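Peroxiredoxin 5 (Alvinella pompejana, PDB 2XHF) probably reduces hydrogen peroxide and organic hydroperoxides as a thiol-dependent antioxidant enzyme of the peroxiredoxin family. Local coordinates at residues Val23-Asp28 with Phe34-Val39; Gly119-Ser124 with Gly129-Arg134. All coordinates share one frame; numbering follows the deposited sequence.

Contact 1: residues Val23-Asp28 with Phe34-Val39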
loop_
_atom_site.group_PDB
_atom_site.type_symbol
_atom_site.label_atom_id
_atom_site.label_comp_id
_atom_site.label_asym_id
_atom_site.label_seq_id
_atom_site.Cartn_x
_atom_site.Cartn_y
_atom_site.Cartn_z
ATOM N N VAL A 23 -12.690 -17.337 -2.302
ATOM C CA VAL A 23 -12.901 -15.937 -2.654
ATOM C C VAL A 23 -11.853 -15.461 -3.648
ATOM O O VAL A 23 -10.801 -16.082 -3.810
ATOM C CB VAL A 23 -12.896 -15.022 -1.429
ATOM C CG1 VAL A 23 -13.745 -15.598 -0.297
ATOM C CG2 VAL A 23 -11.526 -14.806 -0.984
ATOM N N LEU A 24 -12.173 -14.374 -4.338
ATOM C CA LEU A 24 -11.262 -13.763 -5.302
ATOM C C LEU A 24 -10.126 -13.033 -4.612
ATOM O O LEU A 24 -10.334 -12.314 -3.623
ATOM C CB LEU A 24 -12.024 -12.753 -6.161
ATOM C CG LEU A 24 -13.018 -13.293 -7.177
ATOM C CD1 LEU A 24 -13.620 -12.117 -7.921
ATOM C CD2 LEU A 24 -12.329 -14.247 -8.145
ATOM N N VAL A 25 -8.918 -13.238 -5.121
ATOM C CA VAL A 25 -7.780 -12.446 -4.721
ATOM C C VAL A 25 -7.162 -11.833 -5.959
ATOM O O VAL A 25 -7.518 -12.166 -7.089
ATOM C CB VAL A 25 -6.745 -13.263 -3.917
ATOM C CG1 VAL A 25 -7.364 -13.741 -2.626
ATOM C CG2 VAL A 25 -6.247 -14.431 -4.737
ATOM N N TYR A 26 -6.267 -10.877 -5.736
ATOM C CA TYR A 26 -5.687 -10.102 -6.819
ATOM C C TYR A 26 -4.187 -10.317 -6.846
ATOM O O TYR A 26 -3.574 -10.611 -5.815
ATOM C CB TYR A 26 -6.012 -8.615 -6.610
ATOM C CG TYR A 26 -7.478 -8.355 -6.572
ATOM C CD1 TYR A 26 -8.227 -8.638 -5.429
ATOM C CD2 TYR A 26 -8.135 -7.831 -7.676
ATOM C CE1 TYR A 26 -9.591 -8.426 -5.411
ATOM C CE2 TYR A 26 -9.485 -7.621 -7.664
ATOM C CZ TYR A 26 -10.213 -7.909 -6.531
ATOM O OH TYR A 26 -11.569 -7.682 -6.528
ATOM N N GLU A 27 -3.591 -10.212 -8.021
ATOM C CA GLU A 27 -2.151 -10.380 -8.133
ATOM C C GLU A 27 -1.668 -9.442 -9.231
ATOM O O GLU A 27 -2.267 -9.397 -10.317
ATOM C CB GLU A 27 -1.825 -11.830 -8.479
ATOM C CG GLU A 27 -0.353 -12.174 -8.449
ATOM C CD GLU A 27 -0.100 -13.647 -8.756
ATOM O OE1 GLU A 27 -0.993 -14.317 -9.320
ATOM O OE2 GLU A 27 1.004 -14.117 -8.444
ATOM N N ASP A 28 -0.649 -8.647 -8.915
ATOM C CA ASP A 28 -0.015 -7.691 -9.845
ATOM C C ASP A 28 -0.840 -6.431 -10.171
ATOM O O ASP A 28 -0.395 -5.305 -9.922
ATOM C CB ASP A 28 0.433 -8.369 -11.136
ATOM C CG ASP A 28 1.475 -9.440 -10.897
ATOM O OD1 ASP A 28 2.519 -9.116 -10.303
ATOM O OD2 ASP A 28 1.257 -10.606 -11.297
ATOM N N PHE A 34 -8.681 -13.762 -9.404
ATOM C CA PHE A 34 -9.013 -15.161 -9.606
ATOM C C PHE A 34 -9.301 -15.764 -8.234
ATOM O O PHE A 34 -8.840 -15.252 -7.200
ATOM C CB PHE A 34 -7.844 -15.909 -10.269
ATOM C CG PHE A 34 -6.526 -15.637 -9.619
ATOM C CD1 PHE A 34 -6.093 -16.389 -8.557
ATOM C CD2 PHE A 34 -5.722 -14.609 -10.071
ATOM C CE1 PHE A 34 -4.892 -16.147 -7.945
ATOM C CE2 PHE A 34 -4.510 -14.343 -9.463
ATOM C CZ PHE A 34 -4.096 -15.103 -8.383
ATOM N N PRO A 35 -10.070 -16.849 -8.212
ATOM C CA PRO A 35 -10.290 -17.503 -6.918
ATOM C C PRO A 35 -8.985 -18.002 -6.346
ATOM O O PRO A 35 -8.146 -18.575 -7.044
ATOM C CB PRO A 35 -11.172 -18.715 -7.289
ATOM C CG PRO A 35 -11.821 -18.338 -8.586
ATOM C CD PRO A 35 -10.816 -17.494 -9.315
ATOM N N ILE A 36 -8.806 -17.810 -5.058
ATOM C CA ILE A 36 -7.605 -18.335 -4.411
ATOM C C ILE A 36 -7.506 -19.855 -4.573
ATOM O O ILE A 36 -6.406 -20.413 -4.559
ATOM C CB ILE A 36 -7.522 -17.896 -2.940
ATOM C CG1 ILE A 36 -6.114 -18.171 -2.392
ATOM C CG2 ILE A 36 -8.606 -18.508 -2.077
ATOM C CD1 ILE A 36 -5.871 -17.570 -1.017
ATOM N N HIS A 37 -8.644 -20.533 -4.723
ATOM C CA HIS A 37 -8.610 -21.972 -5.000
ATOM C C HIS A 37 -7.764 -22.346 -6.216
ATOM O O HIS A 37 -7.272 -23.474 -6.303
ATOM C CB HIS A 37 -10.016 -22.514 -5.159
ATOM C CG HIS A 37 -10.696 -22.780 -3.859
ATOM N ND1 HIS A 37 -11.746 -23.658 -3.736
ATOM C CD2 HIS A 37 -10.455 -22.306 -2.613
ATOM C CE1 HIS A 37 -12.143 -23.696 -2.480
ATOM N NE2 HIS A 37 -11.371 -22.891 -1.775
ATOM N N ASP A 38 -7.605 -21.426 -7.170
ATOM C CA ASP A 38 -6.763 -21.724 -8.326
ATOM C C ASP A 38 -5.331 -22.001 -7.913
ATOM O O ASP A 38 -4.620 -22.735 -8.582
ATOM C CB ASP A 38 -6.732 -20.570 -9.333
ATOM C CG ASP A 38 -8.046 -20.361 -10.061
ATOM O OD1 ASP A 38 -8.979 -21.187 -9.946
ATOM O OD2 ASP A 38 -8.114 -19.356 -10.799
ATOM N N VAL A 39 -4.883 -21.381 -6.825
ATOM C CA VAL A 39 -3.479 -21.468 -6.462
ATOM C C VAL A 39 -3.134 -22.872 -5.952
ATOM O O VAL A 39 -2.052 -23.384 -6.232
ATOM C CB VAL A 39 -3.133 -20.391 -5.392
ATOM C CG1 VAL A 39 -1.680 -20.508 -4.959
ATOM C CG2 VAL A 39 -3.433 -19.002 -5.944
HETATM O O HOH W 1 -11.255 -19.418 -4.298
#
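The two-stranded antiparallel hairpin near the N-terminus of this peroxiredoxin, strands 24-26 and 33-35, is joined through Val25 and Phe34, a hydrogen-bonded pair. Val25 N gives its proton to Phe34 O (2.9 Å), and Phe34 N returns one to Val25 O (3.0 Å). A third backbone bond, from Ile36 N to Val23 O (2.9 Å, 168° at the hydrogen), carries the pairing past Leu24 and Pro35, a non-hydrogen-bonded pair, where proline's lack of an N-H costs no cross-strand bond. Just beyond, a water accepts from His37 N (2.9 Å) and donates weakly to the same Val23 O.

Phe34 holds its CG between the backbone N and the carbonyl carbon (chi1 48°), which turns the ring back toward the opposing strand, with Val25 O over one face, offset toward the rim. At its border CE1 meets the Val25 methyl CG2 at 3.9 Å, and CZ comes to 3.3 Å from Glu27 OE1, whose carboxylate is inclined by 55° to the ring. Glu27 reaches there on an extended chain, and its other oxygen, OE2, forms a salt bridge with Arg105. Away from the Phe34 ring, Leu24 CD2 folds back over the Phe34-Pro35 peptide, 3.4 Å from Pro35 N, although the side chains of the pair diverge.

The hairpin lies against the main sheet: Phe34 and Ile36 touch Leu107 of strand 105-108, and Val25 joins Ile36 on Ile83 of strand 79-84. Phe114 of helix 113-118 packs on Val23 and Ile36, while after Ile36 the chain turns into the short helix 37-40.

Contact 2: residues Gly119-Ser124 with Gly129-Arg134; sequences GTELDS and GNNRSR
Arg134 lays one face of its guanidinium over CA of Leu122, and its NH1 comes within 3.6 Å of the Leu122 methyl CD1. At the edge of the group, in its plane, NE donates to a water (2.7 Å) that in turn donates to the carbonyl oxygens of Gly119 and Glu121. A second water accepts from Asp123 N and, weakly, from Arg134 NH2. In the backbone, Arg134 N bonds to Thr120 O at 2.8 Å and Leu122 N to Arg132 O, also at 2.8 Å, framing a single bridge between Glu121 and Ser133.

The two segments are the loops flanking the short helix 125-128, and they run back along each other. The first leaves helix 113-118 through a Schellman motif with Gly119 at C-prime. Asn131 spans the pair with its amide: ND2 reaches Glu121 OE1 (3.1 Å) from above the carboxylate, the two planes 72° apart, whereas OD1 bonds Ser125 OG and, weakly, Ser124 N. Replacing Asn131 with an alanine would probably leave the Glu121 carboxylate without this donor and Ser125 OG without this partner.

Ser124 OG, tucked between its own backbone N and carbonyl carbon (chi1 58°), donates to a lone pair of Asn130 O (2.7 Å) and accepts from Arg132 N (2.9 Å), so one hydroxyl grips two successive peptide groups. Arg132 bends at chi2, and its NE meets Asn130 OD1 in the guanidinium plane at 2.7 Å. Its NH1 bonds Val51 O, and NH2 forms a salt bridge with Asp87 of the second subunit.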
loop_
_atom_site.group_PDB
_atom_site.type_symbol
_atom_site.label_atom_id
_atom_site.label_comp_id
_atom_site.label_asym_id
_atom_site.label_seq_id
_atom_site.Cartn_x
_atom_site.Cartn_y
_atom_site.Cartn_z
ATOM N N GLY A 119 -11.590 -15.418 9.321
ATOM C CA GLY A 119 -11.713 -14.998 10.706
ATOM C C GLY A 119 -10.423 -14.451 11.315
ATOM O O GLY A 119 -10.227 -14.516 12.527
ATOM N N THR A 120 -9.543 -13.904 10.485
ATOM C CA THR A 120 -8.216 -13.511 10.944
ATOM C C THR A 120 -8.018 -11.996 10.882
ATOM O O THR A 120 -6.898 -11.502 10.771
ATOM C CB THR A 120 -7.123 -14.196 10.100
ATOM O OG1 THR A 120 -7.350 -13.923 8.718
ATOM C CG2 THR A 120 -7.159 -15.709 10.302
ATOM N N GLU A 121 -9.113 -11.256 10.942
ATOM C CA GLU A 121 -9.042 -9.806 10.989
ATOM C C GLU A 121 -8.310 -9.292 12.232
ATOM O O GLU A 121 -8.514 -9.768 13.357
ATOM C CB GLU A 121 -10.448 -9.218 10.932
ATOM C CG GLU A 121 -10.665 -8.246 9.807
ATOM C CD GLU A 121 -12.052 -7.640 9.835
ATOM O OE1 GLU A 121 -12.254 -6.585 9.205
ATOM O OE2 GLU A 121 -12.942 -8.236 10.474
ATOM N N LEU A 122 -7.488 -8.279 11.995
ATOM C CA LEU A 122 -6.766 -7.549 13.015
ATOM C C LEU A 122 -7.471 -6.214 13.197
ATOM O O LEU A 122 -7.927 -5.613 12.219
ATOM C CB LEU A 122 -5.353 -7.313 12.498
ATOM C CG LEU A 122 -4.184 -6.970 13.391
ATOM C CD1 LEU A 122 -3.982 -8.006 14.484
ATOM C CD2 LEU A 122 -2.966 -6.915 12.512
ATOM N N ASP A 123 -7.557 -5.753 14.440
ATOM C CA ASP A 123 -8.109 -4.445 14.756
ATOM C C ASP A 123 -6.997 -3.411 14.557
ATOM O O ASP A 123 -6.352 -3.005 15.520
ATOM C CB ASP A 123 -8.594 -4.433 16.209
ATOM C CG ASP A 123 -9.365 -3.182 16.567
ATOM O OD1 ASP A 123 -9.449 -2.264 15.728
ATOM O OD2 ASP A 123 -9.878 -3.112 17.708
ATOM N N SER A 124 -6.781 -2.976 13.321
ATOM C CA SER A 124 -5.609 -2.158 12.992
ATOM C C SER A 124 -5.914 -0.806 12.349
ATOM O O SER A 124 -5.017 -0.160 11.836
ATOM C CB SER A 124 -4.672 -2.954 12.081
ATOM O OG SER A 124 -5.321 -3.376 10.893
ATOM N N GLY A 129 -5.192 2.349 8.911
ATOM C CA GLY A 129 -6.299 2.877 8.125
ATOM C C GLY A 129 -7.453 1.910 7.936
ATOM O O GLY A 129 -8.578 2.317 7.703
ATOM N N ASN A 130 -7.157 0.624 8.001
ATOM C CA ASN A 130 -8.139 -0.425 7.809
ATOM C C ASN A 130 -7.681 -1.672 8.575
ATOM O O ASN A 130 -6.592 -1.680 9.169
ATOM C CB ASN A 130 -8.324 -0.722 6.318
ATOM C CG ASN A 130 -7.062 -1.278 5.654
ATOM O OD1 ASN A 130 -5.949 -1.037 6.100
ATOM N ND2 ASN A 130 -7.243 -1.983 4.540
ATOM N N ASN A 131 -8.514 -2.709 8.570
ATOM C CA ASN A 131 -8.222 -3.936 9.282
ATOM C C ASN A 131 -7.428 -4.865 8.395
ATOM O O ASN A 131 -7.819 -5.163 7.269
ATOM C CB ASN A 131 -9.508 -4.622 9.724
ATOM C CG ASN A 131 -10.198 -3.882 10.834
ATOM O OD1 ASN A 131 -9.645 -2.945 11.407
ATOM N ND2 ASN A 131 -11.408 -4.310 11.161
ATOM N N ARG A 132 -6.289 -5.291 8.904
ATOM C CA ARG A 132 -5.391 -6.139 8.165
ATOM C C ARG A 132 -5.557 -7.545 8.697
ATOM O O ARG A 132 -6.445 -7.822 9.490
ATOM C CB ARG A 132 -3.960 -5.649 8.337
ATOM C CG ARG A 132 -3.765 -4.194 7.886
ATOM C CD ARG A 132 -4.023 -4.022 6.384
ATOM N NE ARG A 132 -3.744 -2.656 5.929
ATOM C CZ ARG A 132 -2.559 -2.200 5.539
ATOM N NH1 ARG A 132 -1.515 -3.011 5.461
ATOM N NH2 ARG A 132 -2.421 -0.938 5.169
ATOM N N SER A 133 -4.711 -8.445 8.242
ATOM C CA SER A 133 -4.765 -9.817 8.716
ATOM C C SER A 133 -3.793 -10.042 9.846
ATOM O O SER A 133 -2.678 -9.527 9.813
ATOM C CB SER A 133 -4.374 -10.760 7.591
ATOM O OG SER A 133 -4.542 -12.124 7.970
ATOM N N ARG A 134 -4.192 -10.877 10.796
ATOM C CA ARG A 134 -3.263 -11.458 11.744
ATOM C C ARG A 134 -2.339 -12.387 10.998
ATOM O O ARG A 134 -2.667 -12.830 9.898
ATOM C CB ARG A 134 -4.004 -12.287 12.796
ATOM C CG ARG A 134 -4.968 -11.488 13.642
ATOM C CD ARG A 134 -5.575 -12.312 14.767
ATOM N NE ARG A 134 -6.774 -11.661 15.283
ATOM C CZ ARG A 134 -6.789 -10.701 16.205
ATOM N NH1 ARG A 134 -5.660 -10.264 16.757
ATOM N NH2 ARG A 134 -7.948 -10.179 16.584
HETATM O O HOH W 2 -9.229 -12.162 14.218
HETATM O O HOH W 3 -7.276 -7.381 16.739
#

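Contact 1 closes near the start of the chain, well before contact 2 opens. Their centres are 19 Å apart and their nearest atoms about 10 Å, so they do not touch. Helix 113-118 is common ground: contact 1 packs against its side through Phe114, and contact 2 begins where that helix ends. Both also adjoin the five-stranded thioredoxin-like sheet in different ways, contact 1 lying on strands 79-84 and 105-108, contact 2 leading into strand 136-141 and bonding to Ser49 of strand 44-49. No other chain of the assembly touches contact 1, whereas contact 2 reaches the second subunit, linking this loop pair to the dimer.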